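Nup188 (Myceliophthora thermophila, PDB 4KF8) is a scaffold nucleoporin of the nuclear pore complex, with an all-helical, probably solenoid-like C-terminal domain, that shares structural and functional properties with nuclear transport receptors. Local coordinates at residues A[212-223]-A[284-295]; A[317-328]-A[371-379]. All blocks are in the same frame, centred on the assembly; numbering follows the deposited sequence.

Contact 1 (A[212-223]-A[284-295])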
loop_
_atom_site.group_PDB
_atom_site.type_symbol
_atom_site.label_atom_id
_atom_site.label_comp_id
_atom_site.label_asym_id
_atom_site.label_seq_id
_atom_site.Cartn_x
_atom_site.Cartn_y
_atom_site.Cartn_z
ATOM N N TYR A 212 6.880 -10.324 -2.209
ATOM C CA TYR A 212 5.443 -10.545 -2.106
ATOM C C TYR A 212 4.733 -9.314 -1.559
ATOM O O TYR A 212 3.631 -8.976 -1.994
ATOM C CB TYR A 212 5.123 -11.754 -1.225
ATOM C CG TYR A 212 3.639 -12.026 -1.129
ATOM C CD1 TYR A 212 3.005 -12.855 -2.045
ATOM C CD2 TYR A 212 2.867 -11.439 -0.135
ATOM C CE1 TYR A 212 1.649 -13.095 -1.967
ATOM C CE2 TYR A 212 1.512 -11.669 -0.056
ATOM C CZ TYR A 212 0.908 -12.500 -0.972
ATOM O OH TYR A 212 -0.441 -12.737 -0.890
ATOM N N ALA A 213 5.368 -8.660 -0.594
ATOM C CA ALA A 213 4.808 -7.474 0.039
ATOM C C ALA A 213 4.673 -6.335 -0.962
ATOM O O ALA A 213 3.700 -5.590 -0.939
ATOM C CB ALA A 213 5.674 -7.049 1.208
ATOM N N ILE A 214 5.661 -6.214 -1.841
ATOM C CA ILE A 214 5.669 -5.181 -2.866
ATOM C C ILE A 214 4.546 -5.412 -3.880
ATOM O O ILE A 214 3.872 -4.475 -4.306
ATOM C CB ILE A 214 7.041 -5.138 -3.570
ATOM C CG1 ILE A 214 8.110 -4.642 -2.593
ATOM C CG2 ILE A 214 7.001 -4.246 -4.795
ATOM C CD1 ILE A 214 9.519 -4.726 -3.124
ATOM N N TRP A 215 4.338 -6.673 -4.241
ATOM C CA TRP A 215 3.301 -7.055 -5.192
ATOM C C TRP A 215 1.896 -6.992 -4.586
ATOM O O TRP A 215 0.988 -6.398 -5.168
ATOM C CB TRP A 215 3.604 -8.454 -5.744
ATOM C CG TRP A 215 2.413 -9.235 -6.232
ATOM C CD1 TRP A 215 1.680 -10.141 -5.518
ATOM C CD2 TRP A 215 1.838 -9.203 -7.544
ATOM N NE1 TRP A 215 0.680 -10.662 -6.299
ATOM C CE2 TRP A 215 0.755 -10.105 -7.547
ATOM C CE3 TRP A 215 2.131 -8.496 -8.715
ATOM C CZ2 TRP A 215 -0.037 -10.319 -8.676
ATOM C CZ3 TRP A 215 1.343 -8.709 -9.835
ATOM C CH2 TRP A 215 0.272 -9.614 -9.806
ATOM N N ALA A 216 1.725 -7.591 -3.411
ATOM C CA ALA A 216 0.408 -7.693 -2.782
ATOM C C ALA A 216 -0.067 -6.391 -2.139
ATOM O O ALA A 216 -1.222 -5.997 -2.297
ATOM C CB ALA A 216 0.400 -8.814 -1.761
ATOM N N LYS A 217 0.829 -5.733 -1.413
ATOM C CA LYS A 217 0.485 -4.546 -0.645
ATOM C C LYS A 217 0.770 -3.259 -1.426
ATOM O O LYS A 217 0.361 -2.174 -1.020
ATOM C CB LYS A 217 1.261 -4.565 0.677
ATOM C CG LYS A 217 0.897 -3.489 1.688
ATOM C CD LYS A 217 1.972 -3.386 2.767
ATOM C CE LYS A 217 1.712 -2.230 3.721
ATOM N NZ LYS A 217 2.866 -2.006 4.638
ATOM N N GLY A 218 1.461 -3.383 -2.555
ATOM C CA GLY A 218 1.850 -2.218 -3.330
ATOM C C GLY A 218 1.339 -2.180 -4.760
ATOM O O GLY A 218 0.505 -1.345 -5.106
ATOM N N ILE A 219 1.848 -3.080 -5.596
ATOM C CA ILE A 219 1.508 -3.094 -7.017
ATOM C C ILE A 219 0.010 -3.265 -7.275
ATOM O O ILE A 219 -0.581 -2.494 -8.030
ATOM C CB ILE A 219 2.287 -4.189 -7.775
ATOM C CG1 ILE A 219 3.786 -3.892 -7.747
ATOM C CG2 ILE A 219 1.804 -4.299 -9.211
ATOM C CD1 ILE A 219 4.614 -4.868 -8.555
ATOM N N LEU A 220 -0.600 -4.266 -6.647
ATOM C CA LEU A 220 -2.020 -4.552 -6.857
ATOM C C LEU A 220 -2.986 -3.441 -6.417
ATOM O O LEU A 220 -3.885 -3.081 -7.180
ATOM C CB LEU A 220 -2.416 -5.892 -6.229
ATOM C CG LEU A 220 -1.727 -7.132 -6.795
ATOM C CD1 LEU A 220 -2.267 -8.382 -6.129
ATOM C CD2 LEU A 220 -1.910 -7.199 -8.297
ATOM N N PRO A 221 -2.824 -2.899 -5.192
ATOM C CA PRO A 221 -3.716 -1.788 -4.841
ATOM C C PRO A 221 -3.425 -0.526 -5.651
ATOM O O PRO A 221 -4.301 0.327 -5.785
ATOM C CB PRO A 221 -3.422 -1.557 -3.355
ATOM C CG PRO A 221 -2.079 -2.120 -3.142
ATOM C CD PRO A 221 -1.989 -3.300 -4.048
ATOM N N LEU A 222 -2.210 -0.415 -6.180
ATOM C CA LEU A 222 -1.885 0.655 -7.112
ATOM C C LEU A 222 -2.711 0.505 -8.384
ATOM O O LEU A 222 -3.298 1.471 -8.865
ATOM C CB LEU A 222 -0.393 0.649 -7.450
ATOM C CG LEU A 222 0.498 1.667 -6.734
ATOM C CD1 LEU A 222 1.968 1.348 -6.943
ATOM C CD2 LEU A 222 0.193 3.074 -7.214
ATOM N N LEU A 223 -2.763 -0.712 -8.919
ATOM C CA LEU A 223 -3.491 -0.981 -10.157
ATOM C C LEU A 223 -4.991 -0.730 -10.017
ATOM O O LEU A 223 -5.644 -0.282 -10.958
ATOM C CB LEU A 223 -3.245 -2.415 -10.625
ATOM C CG LEU A 223 -1.802 -2.784 -10.969
ATOM C CD1 LEU A 223 -1.733 -4.206 -11.485
ATOM C CD2 LEU A 223 -1.214 -1.816 -11.979
ATOM N N VAL A 284 -2.969 -11.315 4.095
ATOM C CA VAL A 284 -2.533 -10.654 2.869
ATOM C C VAL A 284 -2.814 -11.514 1.637
ATOM O O VAL A 284 -2.988 -10.994 0.537
ATOM C CB VAL A 284 -1.029 -10.302 2.909
ATOM C CG1 VAL A 284 -0.783 -9.106 3.816
ATOM C CG2 VAL A 284 -0.206 -11.503 3.351
ATOM N N ALA A 285 -2.856 -12.829 1.831
ATOM C CA ALA A 285 -3.129 -13.756 0.744
ATOM C C ALA A 285 -4.575 -13.620 0.286
ATOM O O ALA A 285 -4.891 -13.847 -0.878
ATOM C CB ALA A 285 -2.842 -15.180 1.179
ATOM N N LEU A 286 -5.446 -13.245 1.215
ATOM C CA LEU A 286 -6.862 -13.083 0.922
ATOM C C LEU A 286 -7.135 -11.761 0.214
ATOM O O LEU A 286 -8.061 -11.662 -0.588
ATOM C CB LEU A 286 -7.687 -13.167 2.208
ATOM C CG LEU A 286 -7.606 -14.486 2.979
ATOM C CD1 LEU A 286 -8.459 -14.435 4.237
ATOM C CD2 LEU A 286 -8.029 -15.639 2.092
ATOM N N SER A 287 -6.326 -10.751 0.514
ATOM C CA SER A 287 -6.497 -9.430 -0.085
ATOM C C SER A 287 -5.856 -9.369 -1.464
ATOM O O SER A 287 -6.309 -8.631 -2.338
ATOM C CB SER A 287 -5.902 -8.348 0.816
ATOM O OG SER A 287 -4.492 -8.459 0.883
ATOM N N GLU A 288 -4.791 -10.142 -1.644
ATOM C CA GLU A 288 -4.140 -10.268 -2.939
ATOM C C GLU A 288 -5.128 -10.844 -3.944
ATOM O O GLU A 288 -5.328 -10.294 -5.027
ATOM C CB GLU A 288 -2.928 -11.192 -2.830
ATOM C CG GLU A 288 -2.181 -11.385 -4.134
ATOM C CD GLU A 288 -1.505 -12.734 -4.221
ATOM O OE1 GLU A 288 -1.955 -13.666 -3.524
ATOM O OE2 GLU A 288 -0.528 -12.866 -4.986
ATOM N N VAL A 289 -5.737 -11.961 -3.562
ATOM C CA VAL A 289 -6.753 -12.626 -4.364
ATOM C C VAL A 289 -7.973 -11.728 -4.537
ATOM O O VAL A 289 -8.590 -11.706 -5.599
ATOM C CB VAL A 289 -7.155 -13.971 -3.722
ATOM C CG1 VAL A 289 -8.338 -14.595 -4.442
ATOM C CG2 VAL A 289 -5.970 -14.921 -3.721
ATOM N N HIS A 290 -8.305 -10.975 -3.493
ATOM C CA HIS A 290 -9.402 -10.017 -3.551
ATOM C C HIS A 290 -9.114 -8.935 -4.589
ATOM O O HIS A 290 -9.991 -8.557 -5.365
ATOM C CB HIS A 290 -9.626 -9.385 -2.175
ATOM C CG HIS A 290 -10.786 -8.442 -2.119
ATOM N ND1 HIS A 290 -12.023 -8.751 -2.639
ATOM C CD2 HIS A 290 -10.899 -7.197 -1.598
ATOM C CE1 HIS A 290 -12.847 -7.737 -2.444
ATOM N NE2 HIS A 290 -12.188 -6.782 -1.814
ATOM N N SER A 291 -7.877 -8.448 -4.599
ATOM C CA SER A 291 -7.458 -7.431 -5.557
ATOM C C SER A 291 -7.523 -7.955 -6.985
ATOM O O SER A 291 -8.106 -7.323 -7.860
ATOM C CB SER A 291 -6.037 -6.950 -5.243
ATOM O OG SER A 291 -6.004 -6.173 -4.058
ATOM N N LEU A 292 -6.919 -9.117 -7.202
ATOM C CA LEU A 292 -6.887 -9.749 -8.515
ATOM C C LEU A 292 -8.281 -10.043 -9.053
ATOM O O LEU A 292 -8.525 -9.935 -10.254
ATOM C CB LEU A 292 -6.073 -11.041 -8.457
ATOM C CG LEU A 292 -4.566 -10.867 -8.305
ATOM C CD1 LEU A 292 -3.892 -12.197 -8.029
ATOM C CD2 LEU A 292 -4.002 -10.227 -9.560
ATOM N N ALA A 293 -9.192 -10.419 -8.164
ATOM C CA ALA A 293 -10.562 -10.724 -8.559
ATOM C C ALA A 293 -11.259 -9.484 -9.109
ATOM O O ALA A 293 -12.025 -9.568 -10.068
ATOM C CB ALA A 293 -11.341 -11.301 -7.389
ATOM N N LEU A 294 -10.984 -8.336 -8.499
ATOM C CA LEU A 294 -11.532 -7.065 -8.961
ATOM C C LEU A 294 -10.902 -6.619 -10.275
ATOM O O LEU A 294 -11.598 -6.163 -11.182
ATOM C CB LEU A 294 -11.338 -5.979 -7.901
ATOM C CG LEU A 294 -12.335 -5.980 -6.744
ATOM C CD1 LEU A 294 -11.990 -4.890 -5.742
ATOM C CD2 LEU A 294 -13.750 -5.803 -7.279
ATOM N N LEU A 295 -9.582 -6.746 -10.372
ATOM C CA LEU A 295 -8.863 -6.346 -11.575
ATOM C C LEU A 295 -9.335 -7.129 -12.796
ATOM O O LEU A 295 -9.731 -6.543 -13.800
ATOM C CB LEU A 295 -7.353 -6.508 -11.384
ATOM C CG LEU A 295 -6.710 -5.533 -10.395
ATOM C CD1 LEU A 295 -5.208 -5.755 -10.283
ATOM C CD2 LEU A 295 -7.014 -4.098 -10.789
#
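From Ala216 facing Glu288 to Leu223 facing Leu295, the segments 212-223 and 284-295 run side by side in the same direction, their axes 34° apart and 9.3 Å at closest approach. The pair is a buried helix-helix contact, consistent with an alpha-helical solenoid, with knobs-into-holes packing from both sides. Glu288 is one knob, set among Tyr212, Trp215, Ala216 and Leu220. Its CG lies anti to the backbone N (chi1 -180°) and the chain stays extended, which carries the carboxylate across to the indole. There Trp215 NE1 donates to the anti lone pair of Glu288 OE2 at 2.8 Å, almost in the ring plane, while carboxylate and ring stand nearly perpendicular. Arg255, from the loop after helix 246-254, adds a weak, long ion pair to the same oxygen. Tyr212 CE2 packs 3.8 Å from Val284 CG2. Farther along, Leu220 is the other knob, among Glu288, Ser291, Leu292 and Leu295; its CD1 rests 3.6 Å from Glu288 CG. Helix 235-242 covers Leu220 and Leu223 through Leu242. At the far end the side chains meet as apolar groups, Leu223 CB lying 3.9 Å from Leu295 CD1.

Contact 2 (A[317-328]-A[371-379])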
loop_
_atom_site.group_PDB
_atom_site.type_symbol
_atom_site.label_atom_id
_atom_site.label_comp_id
_atom_site.label_asym_id
_atom_site.label_seq_id
_atom_site.Cartn_x
_atom_site.Cartn_y
_atom_site.Cartn_z
ATOM N N SER A 317 -10.416 -18.292 -12.241
ATOM C CA SER A 317 -11.416 -17.839 -11.282
ATOM C C SER A 317 -12.122 -19.025 -10.641
ATOM O O SER A 317 -12.452 -18.996 -9.454
ATOM C CB SER A 317 -12.455 -16.956 -11.975
ATOM O OG SER A 317 -11.843 -15.889 -12.672
ATOM N N GLY A 318 -12.353 -20.062 -11.441
ATOM C CA GLY A 318 -13.097 -21.231 -11.010
ATOM C C GLY A 318 -12.523 -21.910 -9.783
ATOM O O GLY A 318 -13.257 -22.252 -8.855
ATOM N N ALA A 319 -11.208 -22.103 -9.778
ATOM C CA ALA A 319 -10.536 -22.726 -8.647
ATOM C C ALA A 319 -10.658 -21.860 -7.401
ATOM O O ALA A 319 -10.855 -22.370 -6.301
ATOM C CB ALA A 319 -9.077 -22.987 -8.972
ATOM N N VAL A 320 -10.550 -20.547 -7.583
ATOM C CA VAL A 320 -10.614 -19.605 -6.470
ATOM C C VAL A 320 -11.949 -19.678 -5.725
ATOM O O VAL A 320 -11.975 -19.769 -4.496
ATOM C CB VAL A 320 -10.357 -18.159 -6.942
ATOM C CG1 VAL A 320 -10.595 -17.176 -5.809
ATOM C CG2 VAL A 320 -8.943 -18.026 -7.479
ATOM N N LEU A 321 -13.046 -19.644 -6.477
ATOM C CA LEU A 321 -14.388 -19.734 -5.907
ATOM C C LEU A 321 -14.550 -20.961 -5.014
ATOM O O LEU A 321 -14.974 -20.852 -3.864
ATOM C CB LEU A 321 -15.439 -19.765 -7.019
ATOM C CG LEU A 321 -15.747 -18.443 -7.720
ATOM C CD1 LEU A 321 -15.801 -18.636 -9.228
ATOM C CD2 LEU A 321 -17.058 -17.867 -7.207
ATOM N N GLU A 322 -14.206 -22.126 -5.557
ATOM C CA GLU A 322 -14.301 -23.381 -4.823
ATOM C C GLU A 322 -13.401 -23.376 -3.590
ATOM O O GLU A 322 -13.801 -23.837 -2.521
ATOM C CB GLU A 322 -13.946 -24.554 -5.739
ATOM C CG GLU A 322 -14.865 -24.693 -6.946
ATOM C CD GLU A 322 -14.315 -25.641 -7.994
ATOM O OE1 GLU A 322 -13.139 -26.045 -7.871
ATOM O OE2 GLU A 322 -15.058 -25.979 -8.938
ATOM N N ASN A 323 -12.190 -22.848 -3.747
ATOM C CA ASN A 323 -11.252 -22.718 -2.636
ATOM C C ASN A 323 -11.817 -21.832 -1.534
ATOM O O ASN A 323 -11.624 -22.102 -0.349
ATOM C CB ASN A 323 -9.913 -22.160 -3.119
ATOM C CG ASN A 323 -9.146 -23.141 -3.977
ATOM O OD1 ASN A 323 -9.684 -24.158 -4.415
ATOM N ND2 ASN A 323 -7.883 -22.833 -4.231
ATOM N N VAL A 324 -12.527 -20.784 -1.934
ATOM C CA VAL A 324 -13.119 -19.848 -0.985
ATOM C C VAL A 324 -14.229 -20.506 -0.168
ATOM O O VAL A 324 -14.284 -20.353 1.054
ATOM C CB VAL A 324 -13.663 -18.589 -1.701
ATOM C CG1 VAL A 324 -14.705 -17.892 -0.846
ATOM C CG2 VAL A 324 -12.523 -17.639 -2.048
ATOM N N GLU A 325 -15.097 -21.250 -0.848
ATOM C CA GLU A 325 -16.229 -21.904 -0.199
ATOM C C GLU A 325 -15.795 -22.912 0.861
ATOM O O GLU A 325 -16.394 -22.989 1.934
ATOM C CB GLU A 325 -17.127 -22.584 -1.236
ATOM C CG GLU A 325 -17.764 -21.632 -2.242
ATOM C CD GLU A 325 -18.817 -20.727 -1.623
ATOM O OE1 GLU A 325 -19.235 -20.984 -0.473
ATOM O OE2 GLU A 325 -19.230 -19.755 -2.293
ATOM N N PHE A 326 -14.750 -23.679 0.564
ATOM C CA PHE A 326 -14.255 -24.684 1.503
ATOM C C PHE A 326 -13.356 -24.085 2.584
ATOM O O PHE A 326 -12.713 -24.809 3.343
ATOM C CB PHE A 326 -13.551 -25.828 0.767
ATOM C CG PHE A 326 -14.495 -26.753 0.052
ATOM C CD1 PHE A 326 -15.838 -26.792 0.395
ATOM C CD2 PHE A 326 -14.043 -27.584 -0.960
ATOM C CE1 PHE A 326 -16.712 -27.643 -0.259
ATOM C CE2 PHE A 326 -14.913 -28.437 -1.618
ATOM C CZ PHE A 326 -16.249 -28.466 -1.268
ATOM N N TRP A 327 -13.318 -22.759 2.640
ATOM C CA TRP A 327 -12.698 -22.048 3.751
ATOM C C TRP A 327 -13.779 -21.297 4.516
ATOM O O TRP A 327 -13.633 -21.012 5.705
ATOM C CB TRP A 327 -11.628 -21.069 3.262
ATOM C CG TRP A 327 -10.263 -21.673 3.103
ATOM C CD1 TRP A 327 -9.556 -21.810 1.945
ATOM C CD2 TRP A 327 -9.442 -22.222 4.143
ATOM N NE1 TRP A 327 -8.344 -22.408 2.199
ATOM C CE2 TRP A 327 -8.251 -22.673 3.539
ATOM C CE3 TRP A 327 -9.599 -22.378 5.523
ATOM C CZ2 TRP A 327 -7.223 -23.268 4.267
ATOM C CZ3 TRP A 327 -8.578 -22.969 6.243
ATOM C CH2 TRP A 327 -7.405 -23.407 5.615
ATOM N N LEU A 328 -14.867 -20.978 3.821
ATOM C CA LEU A 328 -15.997 -20.292 4.433
ATOM C C LEU A 328 -16.795 -21.240 5.319
ATOM O O LEU A 328 -17.292 -20.852 6.377
ATOM C CB LEU A 328 -16.907 -19.695 3.356
ATOM C CG LEU A 328 -16.775 -18.192 3.106
ATOM C CD1 LEU A 328 -17.712 -17.733 2.000
ATOM C CD2 LEU A 328 -17.042 -17.422 4.387
ATOM N N LEU A 371 -12.617 -12.869 1.893
ATOM C CA LEU A 371 -12.963 -13.959 0.983
ATOM C C LEU A 371 -14.469 -14.110 0.736
ATOM O O LEU A 371 -14.885 -14.855 -0.150
ATOM C CB LEU A 371 -12.326 -15.286 1.429
ATOM C CG LEU A 371 -12.450 -15.733 2.890
ATOM C CD1 LEU A 371 -13.815 -16.326 3.176
ATOM C CD2 LEU A 371 -11.357 -16.725 3.255
ATOM N N GLU A 372 -15.276 -13.398 1.518
ATOM C CA GLU A 372 -16.715 -13.343 1.286
ATOM C C GLU A 372 -17.000 -12.413 0.112
ATOM O O GLU A 372 -17.906 -12.658 -0.686
ATOM C CB GLU A 372 -17.440 -12.845 2.537
ATOM C CG GLU A 372 -18.953 -12.914 2.465
ATOM C CD GLU A 372 -19.622 -12.294 3.680
ATOM O OE1 GLU A 372 -20.625 -12.859 4.164
ATOM O OE2 GLU A 372 -19.148 -11.237 4.148
ATOM N N GLY A 373 -16.216 -11.342 0.016
ATOM C CA GLY A 373 -16.329 -10.397 -1.079
ATOM C C GLY A 373 -15.803 -10.965 -2.385
ATOM O O GLY A 373 -16.293 -10.626 -3.461
ATOM N N ILE A 374 -14.800 -11.832 -2.285
ATOM C CA ILE A 374 -14.249 -12.511 -3.451
ATOM C C ILE A 374 -15.316 -13.398 -4.078
ATOM O O ILE A 374 -15.347 -13.597 -5.293
ATOM C CB ILE A 374 -13.022 -13.368 -3.077
ATOM C CG1 ILE A 374 -11.976 -12.516 -2.354
ATOM C CG2 ILE A 374 -12.423 -14.025 -4.315
ATOM C CD1 ILE A 374 -10.757 -13.290 -1.913
ATOM N N ARG A 375 -16.198 -13.922 -3.233
ATOM C CA ARG A 375 -17.319 -14.731 -3.692
ATOM C C ARG A 375 -18.303 -13.880 -4.489
ATOM O O ARG A 375 -18.755 -14.282 -5.557
ATOM C CB ARG A 375 -18.023 -15.378 -2.499
ATOM C CG ARG A 375 -19.251 -16.201 -2.855
ATOM C CD ARG A 375 -19.970 -16.657 -1.597
ATOM N NE ARG A 375 -20.159 -15.551 -0.662
ATOM C CZ ARG A 375 -21.184 -14.707 -0.702
ATOM N NH1 ARG A 375 -22.120 -14.844 -1.633
ATOM N NH2 ARG A 375 -21.274 -13.725 0.187
ATOM N N ASP A 376 -18.623 -12.702 -3.962
ATOM C CA ASP A 376 -19.559 -11.788 -4.609
ATOM C C ASP A 376 -19.055 -11.346 -5.978
ATOM O O ASP A 376 -19.791 -11.397 -6.964
ATOM C CB ASP A 376 -19.798 -10.557 -3.731
ATOM C CG ASP A 376 -20.336 -10.909 -2.357
ATOM O OD1 ASP A 376 -21.104 -11.890 -2.251
ATOM O OD2 ASP A 376 -19.991 -10.203 -1.384
ATOM N N VAL A 377 -17.800 -10.912 -6.028
ATOM C CA VAL A 377 -17.191 -10.435 -7.266
ATOM C C VAL A 377 -17.223 -11.489 -8.370
ATOM O O VAL A 377 -17.821 -11.277 -9.427
ATOM C CB VAL A 377 -15.731 -9.994 -7.038
ATOM C CG1 VAL A 377 -15.030 -9.748 -8.366
ATOM C CG2 VAL A 377 -15.681 -8.753 -6.160
ATOM N N LEU A 378 -16.591 -12.628 -8.111
ATOM C CA LEU A 378 -16.451 -13.683 -9.112
ATOM C C LEU A 378 -17.784 -14.275 -9.571
ATOM O O LEU A 378 -17.846 -14.947 -10.599
ATOM C CB LEU A 378 -15.537 -14.795 -8.590
ATOM C CG LEU A 378 -14.061 -14.448 -8.393
ATOM C CD1 LEU A 378 -13.327 -15.607 -7.744
ATOM C CD2 LEU A 378 -13.420 -14.092 -9.720
ATOM N N ALA A 379 -18.842 -14.020 -8.806
ATOM C CA ALA A 379 -20.171 -14.532 -9.132
ATOM C C ALA A 379 -20.762 -13.831 -10.351
ATOM O O ALA A 379 -21.679 -14.347 -10.994
ATOM C CB ALA A 379 -21.101 -14.393 -7.935
#
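Leu378 against Val320 and Leu371 against Leu328 mark two ends of an apolar seam between segments 371-379 and 317-328, which run in roughly opposite directions, the axes 142° apart and 9.6 Å at closest approach. The tight part lies toward helix 284-303, whose Val289 touches both Val320 and Ile374. Leu378 branches here: CD1 packs 3.7 Å from Val320 CG1, while CD2 turns to Ser317 CB at 3.8 Å. Val320 CG1 also meets Ile374 CG2, the two side chains nearly perpendicular. Val324 sits mid-seam, its CG1 4.2 Å from Leu371 CB and its CG2 near Ile374 CG2. At the other end Leu371 CG is flanked by both backbone N and C (chi1 48°), and CD1 comes 3.5 Å from Leu328 CG, the two leucines lying alongside and pointing opposite ways. Leu321 closes the partly exposed flank, its CD2 lying 3.7 Å from Leu378 CB; an alanine here would be likely to leave that CB and the CD1 of Leu378 without their cover on this side. Polar chains make the looser margin. Glu325 OE2 meets the aliphatic part of Arg375, 3.3 Å from CD, yet remains 4.6 Å from Arg375 NE, so any attraction between the opposite charges would act at a distance. The guanidinium is instead paired with Asp376 on its own helix, through charge alone. The antiparallel pair, laid on helix 284-303, is consistent with the stacked helices of an alpha-helical solenoid.

In the fold
Contact 1 and contact 2 lie about 16 Å apart, centre to centre, and follow in series along the chain: helix 206-226 meets helix 284-303 before helix 317-328 meets helix 362-378. Helix 284-303 joins them. While one side of it faces 212-223, another packs on both helices of contact 2, with Leu286 against Leu371 and the carbonyl of Ala293 against Val377 on helix 362-378. Helix 246-254 also touches both contacts, through Leu249 and Val253. Contact 1 is buried, about 9 Å from the centre of the chain, whereas contact 2 is partly buried and about 23 Å out. The packing thus continues from helix to helix to the C-terminal end, consistent with a helical solenoid whose layers follow the chain order.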